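Local atomic coordinates of outer protein YopM (Yersinia pestis, PDB entry 1JL5), a protein that acts as a leucine-rich-repeat effector of the plague bacillus, probably altering host cell physiology so that the bacteria survive in host tissues. Residues 323-328 with 341-346. Residues are numbered along the deposited sequence; the frame is centred on the assembly and turned at random.
Sequences NVSNNK and RLIASF. With CA (calcium ion), chain B.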
loop_
_atom_site.group_PDB
_atom_site.type_symbol
_atom_site.label_atom_id
_atom_site.label_comp_id
_atom_site.label_asym_id
_atom_site.label_seq_id
_atom_site.Cartn_x
_atom_site.Cartn_y
_atom_site.Cartn_z
ATOM N N ASN A 323 -0.717 17.516 8.198
ATOM C CA ASN A 323 0.046 16.342 7.866
ATOM C C ASN A 323 1.496 16.736 8.020
ATOM O O ASN A 323 2.039 17.488 7.214
ATOM C CB ASN A 323 -0.209 15.884 6.437
ATOM C CG ASN A 323 0.464 14.568 6.143
ATOM O OD1 ASN A 323 1.391 14.175 6.853
ATOM N ND2 ASN A 323 0.017 13.883 5.102
ATOM N N VAL A 324 2.108 16.260 9.092
ATOM C CA VAL A 324 3.511 16.538 9.350
ATOM C C VAL A 324 4.146 15.175 9.503
ATOM O O VAL A 324 5.136 14.982 10.207
ATOM C CB VAL A 324 3.695 17.355 10.623
ATOM C CG1 VAL A 324 3.166 18.762 10.403
ATOM C CG2 VAL A 324 2.975 16.685 11.774
ATOM N N SER A 325 3.531 14.221 8.828
ATOM C CA SER A 325 4.005 12.858 8.849
ATOM C C SER A 325 5.447 12.831 8.396
ATOM O O SER A 325 5.878 13.633 7.567
ATOM C CB SER A 325 3.181 11.997 7.896
ATOM O OG SER A 325 3.653 10.665 7.924
ATOM N N ASN A 326 6.192 11.895 8.950
ATOM C CA ASN A 326 7.571 11.721 8.570
ATOM C C ASN A 326 8.401 12.977 8.697
ATOM O O ASN A 326 8.925 13.505 7.720
ATOM C CB ASN A 326 7.660 11.192 7.141
ATOM C CG ASN A 326 9.064 10.785 6.780
ATOM O OD1 ASN A 326 9.819 10.343 7.640
ATOM N ND2 ASN A 326 9.421 10.922 5.510
ATOM N N ASN A 327 8.502 13.461 9.918
ATOM C CA ASN A 327 9.315 14.617 10.187
ATOM C C ASN A 327 10.129 14.254 11.390
ATOM O O ASN A 327 10.319 13.075 11.662
ATOM C CB ASN A 327 8.453 15.847 10.416
ATOM C CG ASN A 327 8.130 16.548 9.118
ATOM O OD1 ASN A 327 9.026 17.061 8.449
ATOM N ND2 ASN A 327 6.860 16.555 8.742
ATOM N N LYS A 328 10.629 15.242 12.108
ATOM C CA LYS A 328 11.442 14.939 13.266
ATOM C C LYS A 328 10.858 15.621 14.473
ATOM O O LYS A 328 11.568 16.103 15.347
ATOM C CB LYS A 328 12.878 15.383 13.015
ATOM C CG LYS A 328 13.489 14.698 11.799
ATOM C CD LYS A 328 13.590 13.200 12.024
ATOM C CE LYS A 328 13.926 12.459 10.738
ATOM N NZ LYS A 328 15.183 12.947 10.102
ATOM N N ARG A 341 -8.120 16.450 10.617
ATOM C CA ARG A 341 -7.202 15.416 10.198
ATOM C C ARG A 341 -5.816 15.697 10.727
ATOM O O ARG A 341 -5.218 16.731 10.434
ATOM C CB ARG A 341 -7.172 15.334 8.676
ATOM C CG ARG A 341 -8.456 14.821 8.052
ATOM C CD ARG A 341 -8.592 15.300 6.617
ATOM N NE ARG A 341 -8.848 14.217 5.674
ATOM C CZ ARG A 341 -7.914 13.395 5.195
ATOM N NH1 ARG A 341 -6.641 13.522 5.568
ATOM N NH2 ARG A 341 -8.253 12.445 4.330
ATOM N N LEU A 342 -5.318 14.781 11.540
ATOM C CA LEU A 342 -3.987 14.921 12.070
ATOM C C LEU A 342 -3.169 13.729 11.614
ATOM O O LEU A 342 -3.416 12.591 12.022
ATOM C CB LEU A 342 -3.991 14.980 13.599
ATOM C CG LEU A 342 -2.574 15.020 14.186
ATOM C CD1 LEU A 342 -1.789 16.170 13.571
ATOM C CD2 LEU A 342 -2.637 15.167 15.697
ATOM N N ILE A 343 -2.221 13.992 10.729
ATOM C CA ILE A 343 -1.333 12.947 10.259
ATOM C C ILE A 343 0.020 13.398 10.756
ATOM O O ILE A 343 0.595 14.342 10.228
ATOM C CB ILE A 343 -1.305 12.837 8.728
ATOM C CG1 ILE A 343 -2.708 12.547 8.185
ATOM C CG2 ILE A 343 -0.366 11.708 8.315
ATOM C CD1 ILE A 343 -3.601 13.756 8.127
ATOM N N ALA A 344 0.506 12.745 11.802
ATOM C CA ALA A 344 1.786 13.088 12.393
ATOM C C ALA A 344 2.574 11.803 12.589
ATOM O O ALA A 344 3.450 11.703 13.448
ATOM C CB ALA A 344 1.574 13.791 13.720
ATOM N N SER A 345 2.236 10.816 11.776
ATOM C CA SER A 345 2.907 9.533 11.818
ATOM C C SER A 345 4.365 9.717 11.423
ATOM O O SER A 345 4.736 10.725 10.817
ATOM C CB SER A 345 2.234 8.590 10.835
ATOM O OG SER A 345 2.184 9.214 9.570
ATOM N N PHE A 346 5.190 8.738 11.770
ATOM C CA PHE A 346 6.605 8.779 11.436
ATOM C C PHE A 346 7.280 10.035 11.940
ATOM O O PHE A 346 7.904 10.788 11.192
ATOM C CB PHE A 346 6.776 8.653 9.932
ATOM C CG PHE A 346 6.287 7.356 9.395
ATOM C CD1 PHE A 346 6.983 6.178 9.661
ATOM C CD2 PHE A 346 5.126 7.296 8.632
ATOM C CE1 PHE A 346 6.529 4.961 9.171
ATOM C CE2 PHE A 346 4.664 6.084 8.139
ATOM C CZ PHE A 346 5.368 4.914 8.410
HETATM CA CA CA B . 11.418 9.295 8.811
HETATM O O HOH W 1 10.814 10.778 10.494
HETATM O O HOH W 2 11.682 8.290 6.863
HETATM O O HOH W 3 10.222 7.552 9.495
#
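Asn323 and Ile343 form a parallel beta bridge, their side chains on the same face of the sheet. With CG anti to the backbone N (chi1 -173°), the Asn323 amide lies across the beta-branch of Ile343, OD1 3.4 Å from CG2. That oxygen also accepts, in its carbonyl plane, a hydrogen bond from Ser325 N (OD1 to N 2.9 Å), an Asx turn that bends the chain as the strand ends. Val324 N donates to Ile343 O (2.7 Å), and Val324 CG2 meets Ala344 CB on the other side of the backbone, toward the repeat interior. Next, the hydroxyls of Ser325 and Ser345 share a short hydrogen bond, OG to OG 2.6 Å; Ser325 OG also lies in the plane of the Phe346 ring, at its CD2 edge. Asn326 N donates to Ser345 O (2.6 Å), continuing the pairing past the strand. The Asn326 side chain turns to calcium, bound by OD1 at 2.2 Å together with three waters, while ND2 bonds Glu286 of the second subunit and Ser306 of its own chain; Asn246 and Asp266 of the second subunit bind this ion too, so the turn helps join two subunits of the tetramer. Asn327 folds back, ND2 reaching Val324 O from above the carbonyl plane, and its amide also bonds Ala304, Asn307 and Ile309 of the preceding repeat, as in the asparagine stacks of leucine-rich repeats. The contact thus joins equivalent turns of LRR 13 and LRR 14, with strand 341-343 between the parallel strands 321-323 and 361-363 and Phe346 stacked on Tyr366.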